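DTDP-4-dehydrorhamnose reductase, rfbD ortholog (Clostridium acetobutylicum, PDB 1VL0) probably reduces dTDP-6-deoxy-L-lyxo-4-hexulose to dTDP-L-rhamnose with a nicotinamide adenine dinucleotide cofactor, a step of dTDP-L-rhamnose biosynthesis. Local coordinates at residues 217-222 with 261-266; 225-230 with 243-248. One frame throughout, in Å; residues are numbered along the deposited sequence.

Contact 1: residues 217-222 with 261-266; sequences HCTCKG and SVLRNY
Asn265 presents its side-chain amide to the backbone of Thr219 and bonds it twice. Thr219 N gives its proton to Asn265 OD1 at 3.1 Å, nearly straight (160°) and onto a lone pair in the carbonyl plane; Asn265 ND2 returns a more bent bond to Thr219 O at 3.0 Å, with that oxygen tilted out of the amide plane. Each of the two groups has further support: Asp274 takes a second bond from ND2, and the Thr276 hydroxyl bonds to Thr219 O. With chi1 at -71°, the Asn265 amide is anti to its own carbonyl carbon, which brings it alongside the 217-219 backbone.

The imidazole of His217 is turned edge-on to Arg264, its ND1 making a weak, bent bond to Arg264 O at 3.1 Å. ND1 has a second weak acceptor in Ile125 O; the ring's stronger polar partner is Arg159, at NE2. Leu263 covers one face of this ring with CD2, a CH-pi contact 4.2 Å from the centroid, and sets CD1 beside Thr219 CG2. A water bridges the segments, donating to Thr219 OG1 at 2.6 Å and accepting from Leu263 N at 3.0 Å. The same hydroxyl bonds an unidentified ligand.

Asn265 centres an inverse gamma turn at the N-cap of helix 266-270, but its amide, instead of capping, ties this loop to the one after strand 214-217 of the Rossmann-like sheet.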
ATOM      1  N   HIS A 217      11.989 -11.817  -6.042  1.00 31.89           N
ATOM      2  CA  HIS A 217      11.888 -13.236  -6.372  1.00 30.97           C
ATOM      3  C   HIS A 217      13.254 -13.897  -6.269  1.00 32.91           C
ATOM      4  O   HIS A 217      14.284 -13.328  -6.639  1.00 32.58           O
ATOM      5  CB  HIS A 217      11.359 -13.386  -7.804  1.00 32.31           C
ATOM      6  CG  HIS A 217       9.935 -12.974  -7.954  1.00 33.30           C
ATOM      7  ND1 HIS A 217       9.306 -12.878  -9.184  1.00 28.87           N
ATOM      8  CD2 HIS A 217       9.027 -12.580  -7.028  1.00 34.11           C
ATOM      9  CE1 HIS A 217       8.052 -12.510  -8.987  1.00 37.30           C
ATOM     10  NE2 HIS A 217       7.863 -12.304  -7.699  1.00 29.78           N
ATOM     11  N   CYS A 218      13.274 -15.101  -5.697  1.00 35.29           N
ATOM     12  CA  CYS A 218      14.500 -15.862  -5.528  1.00 33.42           C
ATOM     13  C   CYS A 218      14.246 -17.352  -5.671  1.00 34.57           C
ATOM     14  O   CYS A 218      14.006 -18.054  -4.670  1.00 35.35           O
ATOM     15  CB  CYS A 218      15.137 -15.584  -4.168  1.00 35.31           C
ATOM     16  SG  CYS A 218      16.736 -16.402  -4.123  1.00 39.42           S
ATOM     17  N   THR A 219      14.230 -17.805  -6.932  1.00 36.22           N
ATOM     18  CA  THR A 219      14.378 -19.191  -7.262  1.00 35.71           C
ATOM     19  C   THR A 219      15.694 -19.398  -8.077  1.00 35.34           C
ATOM     20  O   THR A 219      16.308 -18.449  -8.596  1.00 35.24           O
ATOM     21  CB  THR A 219      13.166 -19.711  -8.061  1.00 36.73           C
ATOM     22  OG1 THR A 219      13.011 -18.967  -9.281  1.00 33.09           O
ATOM     23  CG2 THR A 219      11.892 -19.492  -7.297  1.00 37.68           C
ATOM     24  N   CYS A 220      16.087 -20.666  -8.203  1.00 35.78           N
ATOM     25  CA  CYS A 220      17.238 -21.004  -9.001  1.00 37.04           C
ATOM     26  C   CYS A 220      16.989 -20.660 -10.480  1.00 35.70           C
ATOM     27  O   CYS A 220      15.850 -20.427 -10.904  1.00 34.78           O
ATOM     28  CB  CYS A 220      17.658 -22.486  -8.769  1.00 36.67           C
ATOM     29  SG  CYS A 220      18.601 -22.801  -7.195  1.00 44.55           S
ATOM     30  N   LYS A 221      18.058 -20.572 -11.268  1.00 37.03           N
ATOM     31  CA  LYS A 221      17.903 -20.259 -12.699  1.00 36.83           C
ATOM     32  C   LYS A 221      17.334 -21.428 -13.456  1.00 34.77           C
ATOM     33  O   LYS A 221      17.532 -22.586 -13.070  1.00 34.53           O
ATOM     34  CB  LYS A 221      19.229 -19.855 -13.314  1.00 35.69           C
ATOM     35  CG  LYS A 221      19.876 -18.643 -12.714  1.00 37.96           C
ATOM     36  CD  LYS A 221      21.178 -18.385 -13.480  1.00 42.95           C
ATOM     37  CE  LYS A 221      22.192 -17.519 -12.790  1.00 50.68           C
ATOM     38  NZ  LYS A 221      21.610 -16.345 -12.368  1.00 46.17           N
ATOM     39  N   GLY A 222      16.610 -21.142 -14.541  1.00 36.51           N
ATOM     40  CA  GLY A 222      16.058 -22.182 -15.371  1.00 35.71           C
ATOM     41  C   GLY A 222      14.586 -22.443 -15.118  1.00 39.71           C
ATOM     42  O   GLY A 222      13.920 -21.705 -14.393  1.00 41.33           O
ATOM     43  N   SER A 261       4.451 -21.397 -12.582  1.00 39.11           N
ATOM     44  CA  SER A 261       4.911 -20.569 -11.490  1.00 44.72           C
ATOM     45  C   SER A 261       6.402 -20.265 -11.556  1.00 41.63           C
ATOM     46  O   SER A 261       7.068 -20.166 -10.533  1.00 44.43           O
ATOM     47  CB  SER A 261       4.549 -21.236 -10.159  1.00 44.92           C
ATOM     48  OG  SER A 261       4.865 -22.598 -10.175  1.00 50.36           O
ATOM     49  N   VAL A 262       6.907 -20.063 -12.768  1.00 37.77           N
ATOM     50  CA  VAL A 262       8.302 -19.683 -12.940  1.00 35.46           C
ATOM     51  C   VAL A 262       8.417 -18.218 -12.533  1.00 35.69           C
ATOM     52  O   VAL A 262       7.744 -17.374 -13.111  1.00 34.28           O
ATOM     53  CB  VAL A 262       8.790 -19.877 -14.392  1.00 36.57           C
ATOM     54  CG1 VAL A 262      10.240 -19.414 -14.541  1.00 38.95           C
ATOM     55  CG2 VAL A 262       8.681 -21.303 -14.769  1.00 35.64           C
ATOM     56  N   LEU A 263       9.260 -17.942 -11.529  1.00 32.45           N
ATOM     57  CA  LEU A 263       9.529 -16.597 -11.136  1.00 32.27           C
ATOM     58  C   LEU A 263      10.813 -16.116 -11.758  1.00 34.82           C
ATOM     59  O   LEU A 263      11.834 -16.766 -11.649  1.00 38.20           O
ATOM     60  CB  LEU A 263       9.681 -16.518  -9.621  1.00 32.00           C
ATOM     61  CG  LEU A 263       8.515 -17.063  -8.818  1.00 32.51           C
ATOM     62  CD1 LEU A 263       8.817 -16.811  -7.300  1.00 37.95           C
ATOM     63  CD2 LEU A 263       7.222 -16.421  -9.192  1.00 33.77           C
ATOM     64  N   ARG A 264      10.780 -14.954 -12.380  1.00 34.79           N
ATOM     65  CA  ARG A 264      11.995 -14.326 -12.811  1.00 33.16           C
ATOM     66  C   ARG A 264      12.580 -13.591 -11.597  1.00 31.82           C
ATOM     67  O   ARG A 264      11.855 -12.899 -10.882  1.00 33.21           O
ATOM     68  CB  ARG A 264      11.691 -13.350 -13.917  1.00 32.76           C
ATOM     69  CG  ARG A 264      12.894 -12.755 -14.553  1.00 33.36           C
ATOM     70  CD  ARG A 264      12.593 -11.959 -15.778  1.00 34.56           C
ATOM     71  NE  ARG A 264      13.808 -11.292 -16.251  1.00 38.01           N
ATOM     72  CZ  ARG A 264      13.886 -10.461 -17.283  1.00 41.88           C
ATOM     73  NH1 ARG A 264      12.829 -10.196 -17.990  1.00 38.78           N
ATOM     74  NH2 ARG A 264      15.040  -9.890 -17.599  1.00 40.90           N
ATOM     75  N   ASN A 265      13.885 -13.713 -11.393  1.00 34.33           N
ATOM     76  CA  ASN A 265      14.580 -13.001 -10.361  1.00 31.88           C
ATOM     77  C   ASN A 265      14.969 -11.625 -10.901  1.00 34.39           C
ATOM     78  O   ASN A 265      16.170 -11.224 -10.890  1.00 35.30           O
ATOM     79  CB  ASN A 265      15.858 -13.741  -9.918  1.00 34.67           C
ATOM     80  CG  ASN A 265      15.619 -15.026  -9.110  1.00 33.85           C
ATOM     81  OD1 ASN A 265      14.532 -15.597  -9.032  1.00 38.65           O
ATOM     82  ND2 ASN A 265      16.678 -15.510  -8.552  1.00 37.93           N
ATOM     83  N   TYR A 266      13.954 -10.843 -11.270  1.00 32.74           N
ATOM     84  CA  TYR A 266      14.128  -9.553 -11.996  1.00 30.53           C
ATOM     85  C   TYR A 266      14.740  -8.446 -11.150  1.00 33.25           C
ATOM     86  O   TYR A 266      15.621  -7.712 -11.570  1.00 33.14           O
ATOM     87  CB  TYR A 266      12.787  -9.131 -12.547  1.00 32.92           C
ATOM     88  CG  TYR A 266      12.822  -8.137 -13.676  1.00 31.55           C
ATOM     89  CD1 TYR A 266      13.799  -8.155 -14.641  1.00 35.32           C
ATOM     90  CD2 TYR A 266      11.829  -7.158 -13.769  1.00 38.02           C
ATOM     91  CE1 TYR A 266      13.798  -7.204 -15.683  1.00 34.94           C
ATOM     92  CE2 TYR A 266      11.816  -6.236 -14.753  1.00 39.51           C
ATOM     93  CZ  TYR A 266      12.804  -6.264 -15.730  1.00 35.85           C
ATOM     94  OH  TYR A 266      12.735  -5.317 -16.728  1.00 34.62           O
TER
HETATM   95  O   HOH W   1      10.976 -20.168 -10.452  1.00 31.89           O

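Contact 2: residues 225-230 with 243-248; sequences SWYDFA and VTPCTT
Pro245 lays its ring against one face of Tyr227, with CB above the centre of the aromatic ring, 3.9 Å from the centroid and close to the ring normal. This is a CH-pi contact, and it continues along the ring as Pro245 CD reaches Tyr227 CE1 at 3.7 Å. The two side chains run side by side and point the same way. Tyr227 takes this place because chi1 of 165° swings CG to the far side from its backbone N, which carries the phenol out to Val243 and Pro245. A chi2 of 79° then turns a flat face to the proline.

Helix 226-230 and strand 243-246 run nearly antiparallel, with their axes 8.8 Å apart; the helix covers the two-stranded parallel sheet formed with strand 183-187. Its first turn is fixed by a capping box: Ser225 OG accepts from Asp228 N at 3.0 Å, and Asp228 OD2 accepts from Ser225 N at 3.1 Å in an almost straight bond.

Val243 comes at the tyrosine obliquely, CG1 lying 3.6 Å from Tyr227 CD1. Placed opposite the valine's backbone N, that methyl is directed at the helix, where it also meets Ala230 CB at 4.4 Å. Val186 of the neighbouring strand touches both Ala230 and Val243, and the ring of His188 packs edge-to-face with Tyr227.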
ATOM      1  N   SER A 225       9.334 -28.903 -15.285  1.00 42.38           N
ATOM      2  CA  SER A 225       8.174 -29.465 -14.610  1.00 41.19           C
ATOM      3  C   SER A 225       8.614 -30.327 -13.434  1.00 42.42           C
ATOM      4  O   SER A 225       9.805 -30.675 -13.333  1.00 44.83           O
ATOM      5  CB  SER A 225       7.382 -30.356 -15.571  1.00 43.04           C
ATOM      6  OG  SER A 225       8.139 -31.533 -15.856  1.00 41.14           O
ATOM      7  N   TRP A 226       7.657 -30.722 -12.579  1.00 43.36           N
ATOM      8  CA  TRP A 226       7.940 -31.686 -11.491  1.00 43.69           C
ATOM      9  C   TRP A 226       8.455 -33.012 -12.034  1.00 43.27           C
ATOM     10  O   TRP A 226       9.337 -33.629 -11.410  1.00 43.35           O
ATOM     11  CB  TRP A 226       6.743 -31.944 -10.586  1.00 42.19           C
ATOM     12  CG  TRP A 226       6.329 -30.792  -9.765  1.00 40.73           C
ATOM     13  CD1 TRP A 226       5.236 -29.986  -9.977  1.00 41.69           C
ATOM     14  CD2 TRP A 226       6.944 -30.314  -8.562  1.00 36.77           C
ATOM     15  NE1 TRP A 226       5.153 -29.027  -8.995  1.00 44.02           N
ATOM     16  CE2 TRP A 226       6.193 -29.198  -8.120  1.00 36.97           C
ATOM     17  CE3 TRP A 226       8.076 -30.694  -7.828  1.00 42.43           C
ATOM     18  CZ2 TRP A 226       6.517 -28.483  -6.967  1.00 45.51           C
ATOM     19  CZ3 TRP A 226       8.413 -29.976  -6.703  1.00 39.25           C
ATOM     20  CH2 TRP A 226       7.632 -28.876  -6.273  1.00 42.55           C
ATOM     21  N   TYR A 227       7.913 -33.434 -13.180  1.00 45.93           N
ATOM     22  CA  TYR A 227       8.372 -34.620 -13.892  1.00 45.31           C
ATOM     23  C   TYR A 227       9.888 -34.499 -14.226  1.00 44.64           C
ATOM     24  O   TYR A 227      10.691 -35.358 -13.890  1.00 45.66           O
ATOM     25  CB  TYR A 227       7.496 -34.869 -15.137  1.00 46.67           C
ATOM     26  CG  TYR A 227       8.115 -35.848 -16.118  1.00 46.24           C
ATOM     27  CD1 TYR A 227       8.057 -37.230 -15.900  1.00 51.22           C
ATOM     28  CD2 TYR A 227       8.817 -35.382 -17.234  1.00 50.29           C
ATOM     29  CE1 TYR A 227       8.657 -38.115 -16.778  1.00 50.41           C
ATOM     30  CE2 TYR A 227       9.417 -36.246 -18.111  1.00 50.30           C
ATOM     31  CZ  TYR A 227       9.336 -37.622 -17.882  1.00 51.44           C
ATOM     32  OH  TYR A 227       9.926 -38.476 -18.768  1.00 49.59           O
ATOM     33  N   ASP A 228      10.288 -33.390 -14.834  1.00 45.08           N
ATOM     34  CA  ASP A 228      11.678 -33.173 -15.172  1.00 42.79           C
ATOM     35  C   ASP A 228      12.559 -33.187 -13.898  1.00 43.23           C
ATOM     36  O   ASP A 228      13.695 -33.658 -13.903  1.00 43.47           O
ATOM     37  CB  ASP A 228      11.861 -31.826 -15.824  1.00 44.85           C
ATOM     38  CG  ASP A 228      11.163 -31.677 -17.160  1.00 49.08           C
ATOM     39  OD1 ASP A 228      11.114 -32.663 -17.927  1.00 52.30           O
ATOM     40  OD2 ASP A 228      10.654 -30.582 -17.498  1.00 45.68           O
ATOM     41  N   PHE A 229      12.031 -32.632 -12.831  1.00 42.31           N
ATOM     42  CA  PHE A 229      12.733 -32.558 -11.525  1.00 42.03           C
ATOM     43  C   PHE A 229      12.997 -33.999 -11.049  1.00 43.80           C
ATOM     44  O   PHE A 229      14.140 -34.354 -10.733  1.00 44.37           O
ATOM     45  CB  PHE A 229      11.850 -31.757 -10.591  1.00 41.41           C
ATOM     46  CG  PHE A 229      12.453 -31.376  -9.267  1.00 43.82           C
ATOM     47  CD1 PHE A 229      13.775 -31.656  -8.911  1.00 38.85           C
ATOM     48  CD2 PHE A 229      11.666 -30.695  -8.353  1.00 45.16           C
ATOM     49  CE1 PHE A 229      14.282 -31.266  -7.661  1.00 44.13           C
ATOM     50  CE2 PHE A 229      12.191 -30.307  -7.116  1.00 43.53           C
ATOM     51  CZ  PHE A 229      13.491 -30.614  -6.772  1.00 42.34           C
ATOM     52  N   ALA A 230      11.957 -34.841 -11.087  1.00 42.93           N
ATOM     53  CA  ALA A 230      12.055 -36.251 -10.681  1.00 43.50           C
ATOM     54  C   ALA A 230      13.067 -37.015 -11.546  1.00 42.74           C
ATOM     55  O   ALA A 230      13.922 -37.739 -11.034  1.00 43.90           O
ATOM     56  CB  ALA A 230      10.693 -36.910 -10.743  1.00 43.17           C
ATOM     57  N   VAL A 243       9.864 -43.151 -14.607  1.00 55.41           N
ATOM     58  CA  VAL A 243       8.967 -42.053 -14.324  1.00 52.22           C
ATOM     59  C   VAL A 243       8.140 -41.811 -15.562  1.00 51.39           C
ATOM     60  O   VAL A 243       8.665 -41.767 -16.662  1.00 49.95           O
ATOM     61  CB  VAL A 243       9.701 -40.770 -13.914  1.00 52.43           C
ATOM     62  CG1 VAL A 243       8.713 -39.752 -13.386  1.00 52.63           C
ATOM     63  CG2 VAL A 243      10.734 -41.064 -12.839  1.00 54.24           C
ATOM     64  N   THR A 244       6.836 -41.670 -15.350  1.00 52.51           N
ATOM     65  CA  THR A 244       5.853 -41.396 -16.392  1.00 55.39           C
ATOM     66  C   THR A 244       5.276 -39.999 -16.148  1.00 55.24           C
ATOM     67  O   THR A 244       4.870 -39.677 -15.026  1.00 55.79           O
ATOM     68  CB  THR A 244       4.733 -42.459 -16.329  1.00 55.13           C
ATOM     69  OG1 THR A 244       5.230 -43.699 -16.824  1.00 59.22           O
ATOM     70  CG2 THR A 244       3.621 -42.178 -17.286  1.00 60.71           C
ATOM     71  N   PRO A 245       5.232 -39.164 -17.187  1.00 56.28           N
ATOM     72  CA  PRO A 245       4.624 -37.846 -17.053  1.00 57.10           C
ATOM     73  C   PRO A 245       3.116 -37.971 -17.004  1.00 57.88           C
ATOM     74  O   PRO A 245       2.532 -38.743 -17.762  1.00 58.60           O
ATOM     75  CB  PRO A 245       5.077 -37.101 -18.320  1.00 57.07           C
ATOM     76  CG  PRO A 245       5.458 -38.154 -19.299  1.00 57.25           C
ATOM     77  CD  PRO A 245       5.732 -39.415 -18.550  1.00 55.89           C
ATOM     78  N   CYS A 246       2.477 -37.237 -16.107  1.00 58.50           N
ATOM     79  CA  CYS A 246       1.013 -37.218 -16.078  1.00 58.32           C
ATOM     80  C   CYS A 246       0.477 -35.787 -15.981  1.00 58.75           C
ATOM     81  O   CYS A 246       1.240 -34.814 -16.012  1.00 56.12           O
ATOM     82  CB  CYS A 246       0.497 -38.083 -14.933  1.00 57.39           C
ATOM     83  SG  CYS A 246       0.795 -37.381 -13.308  1.00 60.77           S
ATOM     84  N   THR A 247      -0.847 -35.673 -15.902  1.00 59.96           N
ATOM     85  CA  THR A 247      -1.502 -34.391 -15.744  1.00 60.94           C
ATOM     86  C   THR A 247      -2.005 -34.196 -14.332  1.00 60.95           C
ATOM     87  O   THR A 247      -2.090 -35.125 -13.548  1.00 58.69           O
ATOM     88  CB  THR A 247      -2.676 -34.231 -16.708  1.00 61.66           C
ATOM     89  OG1 THR A 247      -3.758 -35.086 -16.306  1.00 62.43           O
ATOM     90  CG2 THR A 247      -2.295 -34.690 -18.118  1.00 62.28           C
ATOM     91  N   THR A 248      -2.343 -32.951 -14.047  1.00 62.27           N
ATOM     92  CA  THR A 248      -2.853 -32.530 -12.754  1.00 64.85           C
ATOM     93  C   THR A 248      -4.234 -33.139 -12.462  1.00 65.74           C
ATOM     94  O   THR A 248      -4.542 -33.443 -11.300  1.00 63.93           O
ATOM     95  CB  THR A 248      -2.894 -30.986 -12.728  1.00 65.09           C
ATOM     96  OG1 THR A 248      -1.546 -30.470 -12.774  1.00 67.58           O
ATOM     97  CG2 THR A 248      -3.465 -30.445 -11.410  1.00 66.28           C
TER

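The two contacts have centres about 20 Å apart and do not touch, but the chain joins them closely: segment 217-222 leads through strand 224-225 into the helix of contact 2, and the chain then returns along strand 242-246 before reaching 261-266. Contact 2 is therefore made within the excursion whose two ends contact 1 brings together. Their settings differ. Contact 1 is buried and held largely by polar bonds, about 12 Å from the centre of the chain, with the Leu263 side chain about 8 Å from the bound dinucleotide; contact 2 is apolar, nearer the surface at about 21 Å from that centre, and away from the cofactor site.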